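Local coordinates for protein chorismatase (Streptomyces hygroscopicus, PDB 4BPS) that hydrolyses chorismate to pyruvate and a dihydroxy-dihydrobenzoate in the biosynthesis of the immunosuppressive polyketides FK506 and FK520, at residues A[96-101]-A[230-235]; A[117-122]-A[163-168]; A[136-141]-A[295-300]; A[261-266]-A[307-312]. All blocks are in the same frame, centred on the assembly; numbering follows the deposited sequence.

Interaction 1: residues A[96-101]-A[230-235]; sequences DAYLFG and TWLGPP
Leu-232 and Tyr-98 carry this buried contact, which brings the end of strand 229-232 up to the start of strand 98-105. The two strands belong to different sheets. At Thr-230 the second segment is still strand, and OG1 is hydrogen-bonded to Ala-178 N and Asn-203 OD1. Trp-231 does not meet the first segment. Its NE1 donates to Gly-233 O at 2.9 Å, coming in above the carbonyl plane, and so links the last strand residues to the loop that follows. In Leu-232 a chi1 of -167°, with CG anti to the backbone N, carries CG toward Tyr-98, and chi2 of 73° turns CD2 to it. Leu-232 CD2 lies 3.6 Å from Tyr-98 CE1 and 4.0 Å from Tyr-98 CD1, so the methyl meets the ring obliquely, on its CD1/CE1 side. The two side chains run past each other in opposite directions. Gly-233 has its CA 4.0 Å from Tyr-98 OH, at the far end of the same ring. Apart from the phenol oxygen the touching atoms are all carbon. The two segments are therefore joined here by shape and burial of apolar surface, not by directed polar bonds.

Interaction 2: residues A[117-122]-A[163-168]; sequences ALYTNV and AQALDE
Tyr-119 overlaps Ala-165 at its very base, with Tyr-119 CB only 3.3 Å from Ala-165 CB. This is a tight approach for two carbons. The helix axes come within 8.2 Å and cross at -41°, with the small alanine at the crossing. The CA atoms of Thr-120 and Ala-165 are 5.3 Å apart. From this narrow point the Tyr-119 ring turns away from helix 154-169. Its chi1 of -95° is off the staggered position, and its OH reaches Asn-139 OD1 in a hydrogen bond. Thr-120 makes the polar part of the contact. Its OG1 is hydrogen-bonded to Ala-116 O, and a water donates to it at 2.8 Å. The same water donates to Ala-165 O at 2.9 Å and so bridges the helices. Glu-168 crosses Thr-120 at about a right angle and sets OE1 3.0 Å from Thr-120 OG1. The other carboxylate oxygen, Glu-168 OE2, accepts a nearly straight bond from Gln-164 NE2 (162°), though from above the carboxylate plane, which helps fix the carboxylate. The crossing joins helices 112-129 and 154-169 of the N-terminal YjgF-like region. Beneath it, Tyr-119 rests on Cys-191 of strand 189-196, close to the substrate-binding Arg-162 on helix 154-169. Phe-123, one turn further along helix 112-129, also covers Ala-165 and Leu-166.

Interaction 3: residues A[136-141]-A[295-300]; sequences RTWNYV and HLKVYV
Lys-297 reaches Tyr-140 across the interior between two facing sheets, in the buried centre of this YjgF-fold enzyme. The strands are 13.1 Å apart at their axes and 29° from parallel, so long side chains alone bridge them. The polar link is direct. Lys-297 NZ donates to Tyr-140 OH at 2.8 Å, near the plane of the phenol ring. Bends at chi2 and chi3 (62°) bring the ammonium there. The ionic part is shared with residues outside both strands. Lys-297 NZ also forms salt bridges with Glu-74 and with Glu-340 OE2. Trp-138 NE1 donates to that same OE2 and lies 3.7 Å from Lys-297 NZ. Tyr-299 OH is hydrogen-bonded to the second oxygen, Glu-340 OE1. The Glu-340 carboxylate is thus gripped by three side chains of this contact, which would probably keep it ionised. There is also a looser aromatic contact. Tyr-299 OH lies at the edge of the Tyr-140 ring, 3.9 Å from Tyr-140 CE1, and the Tyr-299 side chain is also close to that of the proton acceptor Glu-338. On the first strand Arg-136 NH2 lies over one face of the Trp-138 indole, offset toward the rim. Thr-180 OG1 and Ile-242 O help hold the guanidinium, and Arg-136 NH2 also bonds Thr-137 O at 2.8 Å, in the guanidinium plane.

Interaction 4: residues A[261-266]-A[307-312]; sequences GQCEVA and DTVRRV
Cys-263 points from helix 259-274 at Val-312 and Val-309 of helix 306-314. Its CB begins the contact, 4.1 Å from Val-312 CG1. SG is anti to the backbone N (chi1 -170°), and this carries the sulfur out between the two valines. Cys-263 SG packs on Val-312 CG1 at 3.7 Å and on Val-309 CG1 at 4.0 Å. The helix axes here are 10.0 Å apart and cross at -35°. One residue on, Glu-264 bends at chi2 (-76°) and brings its carboxylate over the same valine methyl. Glu-264 OE2 is 3.6 Å from Val-312 CG1. A water donates both to Glu-264 OE2, at 2.7 Å, and to Val-312 O, at 3.0 Å, so it links the helices. The other oxygen, Glu-264 OE1, is held by a salt bridge to Arg-316. On the sheet side, Cys-263 and Val-309 both rest on Val-337 of strand 337-343. The interface is therefore two-sided in character. Sulfur and methyl groups meet without directed bonds next to the sheet, while a hydrated carboxylate ties the outer edge of the two helices together.

Overall arrangement
Interactions 1 and 3 each join the six-stranded sheet to the seven-stranded sheet, and their centres lie 18 Å apart. Interactions 2 and 4 are helix pairs on opposite sides of the chain's centre, their centres 35 Å apart. Along the chain, interaction 2 is nested within the loop closed by interaction 1. Interaction 3 alternates with each of the other three. It also touches both helix pairs, through Asn-139 of the ligand pocket on one side and through Val-298 and Val-300 on the other. Within these contacts, helix pairs lie outside two facing sheets, consistent with two YjgF-like halves in one monomer, with the substrate pocket near their meeting.

Interaction 1: residues A[96-101]-A[230-235]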
loop_
_atom_site.group_PDB
_atom_site.type_symbol
_atom_site.label_atom_id
_atom_site.label_comp_id
_atom_site.label_asym_id
_atom_site.label_seq_id
_atom_site.Cartn_x
_atom_site.Cartn_y
_atom_site.Cartn_z
ATOM N N ASP A 96 -17.396 -5.389 -12.480
ATOM C CA ASP A 96 -18.265 -4.243 -12.672
ATOM C C ASP A 96 -18.128 -3.212 -11.554
ATOM O O ASP A 96 -18.291 -2.010 -11.814
ATOM C CB ASP A 96 -19.710 -4.673 -12.873
ATOM C CG ASP A 96 -19.940 -5.275 -14.263
ATOM O OD1 ASP A 96 -19.221 -4.918 -15.226
ATOM O OD2 ASP A 96 -20.867 -6.095 -14.419
ATOM N N ALA A 97 -17.739 -3.640 -10.348
ATOM C CA ALA A 97 -17.681 -2.737 -9.198
ATOM C C ALA A 97 -16.291 -2.243 -8.795
ATOM O O ALA A 97 -16.207 -1.196 -8.129
ATOM C CB ALA A 97 -18.349 -3.398 -7.991
ATOM N N TYR A 98 -15.219 -2.973 -9.143
ATOM C CA TYR A 98 -13.876 -2.634 -8.661
ATOM C C TYR A 98 -12.829 -2.800 -9.759
ATOM O O TYR A 98 -13.017 -3.544 -10.722
ATOM C CB TYR A 98 -13.485 -3.484 -7.436
ATOM C CG TYR A 98 -14.454 -3.310 -6.295
ATOM C CD1 TYR A 98 -14.410 -2.168 -5.483
ATOM C CD2 TYR A 98 -15.445 -4.256 -6.032
ATOM C CE1 TYR A 98 -15.342 -1.999 -4.448
ATOM C CE2 TYR A 98 -16.362 -4.078 -5.006
ATOM C CZ TYR A 98 -16.293 -2.961 -4.210
ATOM O OH TYR A 98 -17.190 -2.751 -3.176
ATOM N N LEU A 99 -11.707 -2.109 -9.580
ATOM C CA LEU A 99 -10.601 -2.076 -10.547
ATOM C C LEU A 99 -9.283 -2.282 -9.785
ATOM O O LEU A 99 -9.085 -1.707 -8.708
ATOM C CB LEU A 99 -10.588 -0.706 -11.215
ATOM C CG LEU A 99 -9.448 -0.311 -12.148
ATOM C CD1 LEU A 99 -9.510 -1.147 -13.383
ATOM C CD2 LEU A 99 -9.505 1.205 -12.514
ATOM N N PHE A 100 -8.391 -3.090 -10.357
ATOM C CA PHE A 100 -7.022 -3.282 -9.867
ATOM C C PHE A 100 -6.069 -2.876 -10.979
ATOM O O PHE A 100 -6.250 -3.309 -12.106
ATOM C CB PHE A 100 -6.801 -4.755 -9.509
ATOM C CG PHE A 100 -5.404 -5.081 -9.055
ATOM C CD1 PHE A 100 -5.013 -4.845 -7.756
ATOM C CD2 PHE A 100 -4.485 -5.648 -9.917
ATOM C CE1 PHE A 100 -3.718 -5.165 -7.326
ATOM C CE2 PHE A 100 -3.197 -5.961 -9.482
ATOM C CZ PHE A 100 -2.825 -5.709 -8.195
ATOM N N GLY A 101 -5.043 -2.092 -10.654
ATOM C CA GLY A 101 -4.047 -1.705 -11.643
ATOM C C GLY A 101 -2.643 -1.703 -11.084
ATOM O O GLY A 101 -2.419 -1.541 -9.872
ATOM N N THR A 230 -8.683 3.043 5.014
ATOM C CA THR A 230 -9.843 3.308 4.191
ATOM C C THR A 230 -10.842 2.183 4.389
ATOM O O THR A 230 -10.474 1.002 4.306
ATOM C CB THR A 230 -9.460 3.373 2.692
ATOM O OG1 THR A 230 -8.556 4.479 2.506
ATOM C CG2 THR A 230 -10.678 3.545 1.788
ATOM N N TRP A 231 -12.096 2.549 4.656
ATOM C CA TRP A 231 -13.209 1.602 4.642
ATOM C C TRP A 231 -13.812 1.608 3.241
ATOM O O TRP A 231 -14.180 2.675 2.731
ATOM C CB TRP A 231 -14.291 1.989 5.672
ATOM C CG TRP A 231 -15.464 1.065 5.525
ATOM C CD1 TRP A 231 -16.539 1.208 4.676
ATOM C CD2 TRP A 231 -15.624 -0.218 6.140
ATOM N NE1 TRP A 231 -17.371 0.097 4.759
ATOM C CE2 TRP A 231 -16.827 -0.790 5.649
ATOM C CE3 TRP A 231 -14.872 -0.934 7.070
ATOM C CZ2 TRP A 231 -17.278 -2.038 6.069
ATOM C CZ3 TRP A 231 -15.319 -2.177 7.470
ATOM C CH2 TRP A 231 -16.510 -2.705 6.982
ATOM N N LEU A 232 -13.953 0.428 2.648
ATOM C CA LEU A 232 -14.476 0.312 1.285
ATOM C C LEU A 232 -15.642 -0.651 1.260
ATOM O O LEU A 232 -15.494 -1.816 1.647
ATOM C CB LEU A 232 -13.412 -0.201 0.306
ATOM C CG LEU A 232 -13.767 -0.072 -1.184
ATOM C CD1 LEU A 232 -13.690 1.372 -1.621
ATOM C CD2 LEU A 232 -12.875 -0.975 -2.038
ATOM N N GLY A 233 -16.792 -0.212 0.734
ATOM C CA GLY A 233 -17.886 -1.135 0.470
ATOM C C GLY A 233 -19.006 -1.049 1.480
ATOM O O GLY A 233 -19.016 -0.219 2.381
ATOM N N PRO A 234 -20.004 -1.920 1.312
ATOM C CA PRO A 234 -21.187 -1.886 2.166
ATOM C C PRO A 234 -20.848 -2.307 3.593
ATOM O O PRO A 234 -19.817 -2.947 3.848
ATOM C CB PRO A 234 -22.133 -2.906 1.503
ATOM C CG PRO A 234 -21.287 -3.754 0.662
ATOM C CD PRO A 234 -20.080 -2.953 0.270
ATOM N N PRO A 235 -21.695 -1.934 4.558
ATOM C CA PRO A 235 -21.409 -2.286 5.952
ATOM C C PRO A 235 -21.157 -3.789 6.144
ATOM O O PRO A 235 -20.248 -4.178 6.892
ATOM C CB PRO A 235 -22.666 -1.809 6.693
ATOM C CG PRO A 235 -23.161 -0.664 5.865
ATOM C CD PRO A 235 -22.884 -1.072 4.440
#

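Interaction 2: residues A[117-122]-A[163-168]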
loop_
_atom_site.group_PDB
_atom_site.type_symbol
_atom_site.label_atom_id
_atom_site.label_comp_id
_atom_site.label_asym_id
_atom_site.label_seq_id
_atom_site.Cartn_x
_atom_site.Cartn_y
_atom_site.Cartn_z
ATOM N N ALA A 117 3.720 11.884 -14.009
ATOM C CA ALA A 117 3.106 11.322 -15.205
ATOM C C ALA A 117 2.389 9.994 -14.897
ATOM O O ALA A 117 1.286 9.749 -15.373
ATOM C CB ALA A 117 4.139 11.146 -16.307
ATOM N N LEU A 118 3.020 9.151 -14.088
ATOM C CA LEU A 118 2.448 7.879 -13.704
ATOM C C LEU A 118 1.142 8.105 -12.949
ATOM O O LEU A 118 0.113 7.510 -13.287
ATOM C CB LEU A 118 3.492 7.132 -12.856
ATOM C CG LEU A 118 3.088 5.756 -12.353
ATOM C CD1 LEU A 118 4.324 4.877 -12.130
ATOM C CD2 LEU A 118 2.280 5.870 -11.062
ATOM N N TYR A 119 1.158 8.980 -11.947
ATOM C CA TYR A 119 -0.072 9.244 -11.201
ATOM C C TYR A 119 -1.129 9.928 -12.067
ATOM O O TYR A 119 -2.306 9.635 -11.939
ATOM C CB TYR A 119 0.206 10.043 -9.907
ATOM C CG TYR A 119 0.368 9.127 -8.712
ATOM C CD1 TYR A 119 -0.736 8.734 -7.984
ATOM C CD2 TYR A 119 1.607 8.621 -8.354
ATOM C CE1 TYR A 119 -0.627 7.836 -6.926
ATOM C CE2 TYR A 119 1.723 7.718 -7.305
ATOM C CZ TYR A 119 0.604 7.339 -6.583
ATOM O OH TYR A 119 0.688 6.429 -5.546
ATOM N N THR A 120 -0.711 10.823 -12.965
ATOM C CA THR A 120 -1.669 11.392 -13.920
ATOM C C THR A 120 -2.379 10.281 -14.683
ATOM O O THR A 120 -3.590 10.309 -14.874
ATOM C CB THR A 120 -0.976 12.336 -14.895
ATOM O OG1 THR A 120 -0.572 13.534 -14.216
ATOM C CG2 THR A 120 -1.913 12.733 -16.041
ATOM N N ASN A 121 -1.600 9.307 -15.125
ATOM C CA ASN A 121 -2.160 8.216 -15.905
ATOM C C ASN A 121 -3.105 7.353 -15.052
ATOM O O ASN A 121 -4.154 6.919 -15.543
ATOM C CB ASN A 121 -1.056 7.371 -16.540
ATOM C CG ASN A 121 -0.343 8.120 -17.652
ATOM O OD1 ASN A 121 -0.907 9.044 -18.233
ATOM N ND2 ASN A 121 0.897 7.764 -17.916
ATOM N N VAL A 122 -2.767 7.137 -13.782
ATOM C CA VAL A 122 -3.667 6.426 -12.870
ATOM C C VAL A 122 -4.989 7.183 -12.682
ATOM O O VAL A 122 -6.087 6.601 -12.821
ATOM C CB VAL A 122 -2.977 6.157 -11.525
ATOM C CG1 VAL A 122 -3.963 5.643 -10.481
ATOM C CG2 VAL A 122 -1.816 5.171 -11.689
ATOM N N ALA A 163 2.484 14.763 -5.525
ATOM C CA ALA A 163 1.767 15.990 -5.214
ATOM C C ALA A 163 1.440 16.749 -6.499
ATOM O O ALA A 163 0.338 17.306 -6.635
ATOM C CB ALA A 163 2.576 16.856 -4.245
ATOM N N GLN A 164 2.393 16.815 -7.423
ATOM C CA GLN A 164 2.166 17.504 -8.695
ATOM C C GLN A 164 1.018 16.867 -9.471
ATOM O O GLN A 164 0.196 17.582 -10.067
ATOM C CB GLN A 164 3.448 17.527 -9.533
ATOM C CG GLN A 164 3.328 18.308 -10.831
ATOM C CD GLN A 164 4.604 18.259 -11.621
ATOM O OE1 GLN A 164 5.676 18.526 -11.074
ATOM N NE2 GLN A 164 4.511 17.921 -12.912
ATOM N N ALA A 165 0.950 15.537 -9.474
ATOM C CA ALA A 165 -0.131 14.854 -10.178
ATOM C C ALA A 165 -1.497 15.203 -9.575
ATOM O O ALA A 165 -2.470 15.325 -10.315
ATOM C CB ALA A 165 0.066 13.359 -10.189
ATOM N N LEU A 166 -1.587 15.341 -8.251
ATOM C CA LEU A 166 -2.880 15.712 -7.693
ATOM C C LEU A 166 -3.302 17.078 -8.226
ATOM O O LEU A 166 -4.460 17.281 -8.591
ATOM C CB LEU A 166 -2.891 15.727 -6.160
ATOM C CG LEU A 166 -3.187 14.397 -5.446
ATOM C CD1 LEU A 166 -2.028 13.419 -5.481
ATOM C CD2 LEU A 166 -3.585 14.672 -3.996
ATOM N N ASP A 167 -2.372 18.022 -8.285
ATOM C CA ASP A 167 -2.723 19.326 -8.847
ATOM C C ASP A 167 -3.104 19.243 -10.322
ATOM O O ASP A 167 -4.024 19.920 -10.769
ATOM C CB ASP A 167 -1.554 20.292 -8.692
ATOM C CG ASP A 167 -1.268 20.629 -7.251
ATOM O OD1 ASP A 167 -2.178 20.465 -6.402
ATOM O OD2 ASP A 167 -0.127 21.051 -6.963
ATOM N N GLU A 168 -2.376 18.439 -11.088
ATOM C CA GLU A 168 -2.668 18.254 -12.508
ATOM C C GLU A 168 -4.037 17.646 -12.757
ATOM O O GLU A 168 -4.612 17.832 -13.821
ATOM C CB GLU A 168 -1.576 17.377 -13.129
ATOM C CG GLU A 168 -0.309 18.151 -13.338
ATOM C CD GLU A 168 0.931 17.300 -13.591
ATOM O OE1 GLU A 168 0.894 16.060 -13.389
ATOM O OE2 GLU A 168 1.944 17.894 -14.033
HETATM O O HOH W 1 -2.975 14.286 -12.928
#

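Interaction 3: residues A[136-141]-A[295-300]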
loop_
_atom_site.group_PDB
_atom_site.type_symbol
_atom_site.label_atom_id
_atom_site.label_comp_id
_atom_site.label_asym_id
_atom_site.label_seq_id
_atom_site.Cartn_x
_atom_site.Cartn_y
_atom_site.Cartn_z
ATOM N N ARG A 136 -7.007 2.117 -2.303
ATOM C CA ARG A 136 -5.752 1.699 -1.697
ATOM C C ARG A 136 -4.665 1.936 -2.726
ATOM O O ARG A 136 -4.881 1.619 -3.907
ATOM C CB ARG A 136 -5.787 0.212 -1.311
ATOM C CG ARG A 136 -5.223 -0.120 0.039
ATOM C CD ARG A 136 -3.730 0.179 0.205
ATOM N NE ARG A 136 -3.208 -0.325 1.477
ATOM C CZ ARG A 136 -1.942 -0.163 1.824
ATOM N NH1 ARG A 136 -1.494 -0.657 2.969
ATOM N NH2 ARG A 136 -1.136 0.509 1.030
ATOM N N THR A 137 -3.521 2.482 -2.334
ATOM C CA THR A 137 -2.384 2.588 -3.220
ATOM C C THR A 137 -1.147 2.024 -2.532
ATOM O O THR A 137 -1.038 2.039 -1.304
ATOM C CB THR A 137 -2.093 4.059 -3.630
ATOM O OG1 THR A 137 -1.745 4.825 -2.473
ATOM C CG2 THR A 137 -3.270 4.679 -4.353
ATOM N N TRP A 138 -0.197 1.553 -3.349
ATOM C CA TRP A 138 1.111 1.144 -2.842
ATOM C C TRP A 138 2.167 1.718 -3.773
ATOM O O TRP A 138 1.993 1.720 -4.995
ATOM C CB TRP A 138 1.281 -0.365 -2.839
ATOM C CG TRP A 138 0.418 -1.162 -1.894
ATOM C CD1 TRP A 138 0.806 -1.696 -0.701
ATOM C CD2 TRP A 138 -0.961 -1.574 -2.099
ATOM N NE1 TRP A 138 -0.230 -2.426 -0.155
ATOM C CE2 TRP A 138 -1.324 -2.356 -0.979
ATOM C CE3 TRP A 138 -1.904 -1.374 -3.114
ATOM C CZ2 TRP A 138 -2.590 -2.947 -0.847
ATOM C CZ3 TRP A 138 -3.157 -1.957 -2.981
ATOM C CH2 TRP A 138 -3.485 -2.742 -1.858
ATOM N N ASN A 139 3.276 2.140 -3.181
ATOM C CA ASN A 139 4.424 2.678 -3.911
ATOM C C ASN A 139 5.670 1.965 -3.410
ATOM O O ASN A 139 6.044 2.099 -2.241
ATOM C CB ASN A 139 4.574 4.190 -3.672
ATOM C CG ASN A 139 3.281 4.941 -3.908
ATOM O OD1 ASN A 139 2.946 5.248 -5.044
ATOM N ND2 ASN A 139 2.531 5.220 -2.828
ATOM N N TYR A 140 6.285 1.203 -4.315
ATOM C CA TYR A 140 7.523 0.457 -4.023
ATOM C C TYR A 140 8.635 1.236 -4.718
ATOM O O TYR A 140 8.709 1.244 -5.951
ATOM C CB TYR A 140 7.417 -0.976 -4.522
ATOM C CG TYR A 140 6.251 -1.730 -3.883
ATOM C CD1 TYR A 140 6.344 -2.177 -2.568
ATOM C CD2 TYR A 140 5.066 -1.971 -4.567
ATOM C CE1 TYR A 140 5.316 -2.857 -1.962
ATOM C CE2 TYR A 140 4.017 -2.656 -3.974
ATOM C CZ TYR A 140 4.145 -3.104 -2.668
ATOM O OH TYR A 140 3.156 -3.787 -2.023
ATOM N N VAL A 141 9.456 1.927 -3.917
ATOM C CA VAL A 141 10.339 2.993 -4.393
ATOM C C VAL A 141 11.782 2.533 -4.263
ATOM O O VAL A 141 12.321 2.497 -3.159
ATOM C CB VAL A 141 10.086 4.291 -3.583
ATOM C CG1 VAL A 141 11.015 5.426 -4.059
ATOM C CG2 VAL A 141 8.616 4.734 -3.673
ATOM N N HIS A 295 -3.451 -10.639 6.515
ATOM C CA HIS A 295 -2.672 -10.323 5.317
ATOM C C HIS A 295 -1.780 -9.114 5.560
ATOM O O HIS A 295 -1.786 -8.104 4.844
ATOM C CB HIS A 295 -3.567 -10.225 4.079
ATOM C CG HIS A 295 -4.241 -11.528 3.814
ATOM N ND1 HIS A 295 -5.531 -11.788 4.231
ATOM C CD2 HIS A 295 -3.755 -12.697 3.315
ATOM C CE1 HIS A 295 -5.816 -13.055 3.968
ATOM N NE2 HIS A 295 -4.761 -13.627 3.408
ATOM N N LEU A 296 -0.974 -9.263 6.600
ATOM C CA LEU A 296 -0.047 -8.222 7.011
ATOM C C LEU A 296 1.295 -8.364 6.328
ATOM O O LEU A 296 1.820 -9.471 6.200
ATOM C CB LEU A 296 0.151 -8.241 8.523
ATOM C CG LEU A 296 -1.128 -8.014 9.343
ATOM C CD1 LEU A 296 -1.689 -9.316 9.904
ATOM C CD2 LEU A 296 -0.852 -7.035 10.471
ATOM N N LYS A 297 1.845 -7.227 5.926
ATOM C CA LYS A 297 3.240 -7.139 5.514
ATOM C C LYS A 297 3.968 -6.272 6.525
ATOM O O LYS A 297 3.477 -5.194 6.887
ATOM C CB LYS A 297 3.380 -6.587 4.096
ATOM C CG LYS A 297 2.878 -7.615 3.064
ATOM C CD LYS A 297 2.109 -7.008 1.914
ATOM C CE LYS A 297 2.963 -6.072 1.134
ATOM N NZ LYS A 297 2.120 -5.198 0.226
ATOM N N VAL A 298 5.119 -6.762 6.968
ATOM C CA VAL A 298 5.926 -6.113 7.984
ATOM C C VAL A 298 7.287 -5.814 7.336
ATOM O O VAL A 298 8.028 -6.744 7.019
ATOM C CB VAL A 298 6.077 -7.022 9.232
ATOM C CG1 VAL A 298 6.955 -6.328 10.278
ATOM C CG2 VAL A 298 4.714 -7.366 9.815
ATOM N N TYR A 299 7.552 -4.531 7.104
ATOM C CA TYR A 299 8.773 -4.108 6.444
ATOM C C TYR A 299 9.794 -3.760 7.495
ATOM O O TYR A 299 9.474 -3.010 8.430
ATOM C CB TYR A 299 8.482 -2.879 5.602
ATOM C CG TYR A 299 7.334 -3.012 4.619
ATOM C CD1 TYR A 299 7.480 -3.723 3.426
ATOM C CD2 TYR A 299 6.105 -2.381 4.850
ATOM C CE1 TYR A 299 6.445 -3.799 2.497
ATOM C CE2 TYR A 299 5.059 -2.446 3.931
ATOM C CZ TYR A 299 5.244 -3.158 2.747
ATOM O OH TYR A 299 4.264 -3.230 1.791
ATOM N N VAL A 300 11.006 -4.311 7.370
ATOM C CA VAL A 300 12.032 -4.157 8.395
ATOM C C VAL A 300 13.329 -3.728 7.740
ATOM O O VAL A 300 13.818 -4.380 6.807
ATOM C CB VAL A 300 12.266 -5.488 9.154
ATOM C CG1 VAL A 300 13.279 -5.305 10.261
ATOM C CG2 VAL A 300 10.926 -6.018 9.740
#

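Interaction 4: residues A[261-266]-A[307-312]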
loop_
_atom_site.group_PDB
_atom_site.type_symbol
_atom_site.label_atom_id
_atom_site.label_comp_id
_atom_site.label_asym_id
_atom_site.label_seq_id
_atom_site.Cartn_x
_atom_site.Cartn_y
_atom_site.Cartn_z
ATOM N N GLY A 261 10.619 -0.705 20.203
ATOM C CA GLY A 261 9.731 0.386 20.549
ATOM C C GLY A 261 8.969 0.937 19.348
ATOM O O GLY A 261 7.760 1.183 19.415
ATOM N N GLN A 262 9.655 1.100 18.208
ATOM C CA GLN A 262 8.961 1.546 17.002
ATOM C C GLN A 262 7.895 0.549 16.589
ATOM O O GLN A 262 6.805 0.947 16.170
ATOM C CB GLN A 262 9.907 1.813 15.832
ATOM C CG GLN A 262 10.787 3.045 16.044
ATOM C CD GLN A 262 11.481 3.480 14.781
ATOM O OE1 GLN A 262 11.200 3.011 13.672
ATOM N NE2 GLN A 262 12.408 4.398 14.924
ATOM N N CYS A 263 8.192 -0.750 16.681
ATOM C CA CYS A 263 7.222 -1.762 16.263
ATOM C C CYS A 263 5.996 -1.724 17.206
ATOM O O CYS A 263 4.848 -1.820 16.747
ATOM C CB CYS A 263 7.888 -3.126 16.280
ATOM S SG CYS A 263 6.885 -4.430 15.505
ATOM N N GLU A 264 6.245 -1.568 18.516
ATOM C CA GLU A 264 5.137 -1.479 19.472
ATOM C C GLU A 264 4.251 -0.260 19.175
ATOM O O GLU A 264 3.022 -0.365 19.221
ATOM C CB GLU A 264 5.666 -1.432 20.898
ATOM C CG GLU A 264 6.352 -2.719 21.366
ATOM C CD GLU A 264 5.405 -3.865 21.719
ATOM O OE1 GLU A 264 4.189 -3.718 21.562
ATOM O OE2 GLU A 264 5.893 -4.933 22.140
ATOM N N VAL A 265 4.857 0.894 18.885
ATOM C CA VAL A 265 4.075 2.081 18.576
ATOM C C VAL A 265 3.352 1.943 17.234
ATOM O O VAL A 265 2.221 2.395 17.079
ATOM C CB VAL A 265 4.941 3.359 18.634
ATOM C CG1 VAL A 265 4.175 4.568 18.103
ATOM C CG2 VAL A 265 5.374 3.597 20.082
ATOM N N ALA A 266 3.993 1.324 16.238
ATOM C CA ALA A 266 3.328 1.073 14.963
ATOM C C ALA A 266 2.070 0.241 15.191
ATOM O O ALA A 266 0.996 0.539 14.658
ATOM C CB ALA A 266 4.276 0.373 13.995
ATOM N N ASP A 307 14.083 -10.951 13.120
ATOM C CA ASP A 307 13.546 -11.879 14.112
ATOM C C ASP A 307 13.014 -11.133 15.346
ATOM O O ASP A 307 12.021 -11.536 15.917
ATOM C CB ASP A 307 14.564 -12.929 14.520
ATOM C CG ASP A 307 13.901 -14.114 15.198
ATOM O OD1 ASP A 307 13.066 -14.789 14.544
ATOM O OD2 ASP A 307 14.187 -14.359 16.386
ATOM N N THR A 308 13.681 -10.058 15.748
ATOM C CA THR A 308 13.220 -9.230 16.846
ATOM C C THR A 308 11.789 -8.762 16.557
ATOM O O THR A 308 10.882 -8.890 17.394
ATOM C CB THR A 308 14.156 -8.019 17.026
ATOM O OG1 THR A 308 15.476 -8.488 17.314
ATOM C CG2 THR A 308 13.680 -7.116 18.160
ATOM N N VAL A 309 11.594 -8.232 15.358
ATOM C CA VAL A 309 10.287 -7.742 14.969
ATOM C C VAL A 309 9.255 -8.863 14.852
ATOM O O VAL A 309 8.113 -8.703 15.292
ATOM C CB VAL A 309 10.400 -6.934 13.655
ATOM C CG1 VAL A 309 9.037 -6.664 13.033
ATOM C CG2 VAL A 309 11.143 -5.634 13.904
ATOM N N ARG A 310 9.663 -9.991 14.284
ATOM C CA ARG A 310 8.762 -11.131 14.161
ATOM C C ARG A 310 8.183 -11.495 15.532
ATOM O O ARG A 310 6.979 -11.749 15.652
ATOM C CB ARG A 310 9.486 -12.338 13.568
ATOM C CG ARG A 310 8.524 -13.452 13.183
ATOM C CD ARG A 310 9.247 -14.664 12.570
ATOM N NE ARG A 310 10.016 -14.322 11.363
ATOM C CZ ARG A 310 9.499 -14.181 10.145
ATOM N NH1 ARG A 310 8.200 -14.373 9.942
ATOM N NH2 ARG A 310 10.285 -13.866 9.119
ATOM N N ARG A 311 9.039 -11.495 16.554
ATOM C CA ARG A 311 8.615 -11.894 17.890
ATOM C C ARG A 311 7.681 -10.857 18.523
ATOM O O ARG A 311 6.697 -11.224 19.180
ATOM C CB ARG A 311 9.833 -12.187 18.791
ATOM C CG ARG A 311 10.626 -13.424 18.330
ATOM C CD ARG A 311 11.686 -13.909 19.330
ATOM N NE ARG A 311 12.332 -12.822 20.060
ATOM C CZ ARG A 311 13.483 -12.253 19.712
ATOM N NH1 ARG A 311 14.132 -12.664 18.627
ATOM N NH2 ARG A 311 13.987 -11.265 20.452
ATOM N N VAL A 312 7.961 -9.571 18.331
ATOM C CA VAL A 312 7.073 -8.538 18.822
ATOM C C VAL A 312 5.703 -8.666 18.190
ATOM O O VAL A 312 4.672 -8.577 18.881
ATOM C CB VAL A 312 7.659 -7.129 18.545
ATOM C CG1 VAL A 312 6.633 -6.052 18.853
ATOM C CG2 VAL A 312 8.939 -6.894 19.346
HETATM O O HOH W 2 4.698 -7.353 21.657
#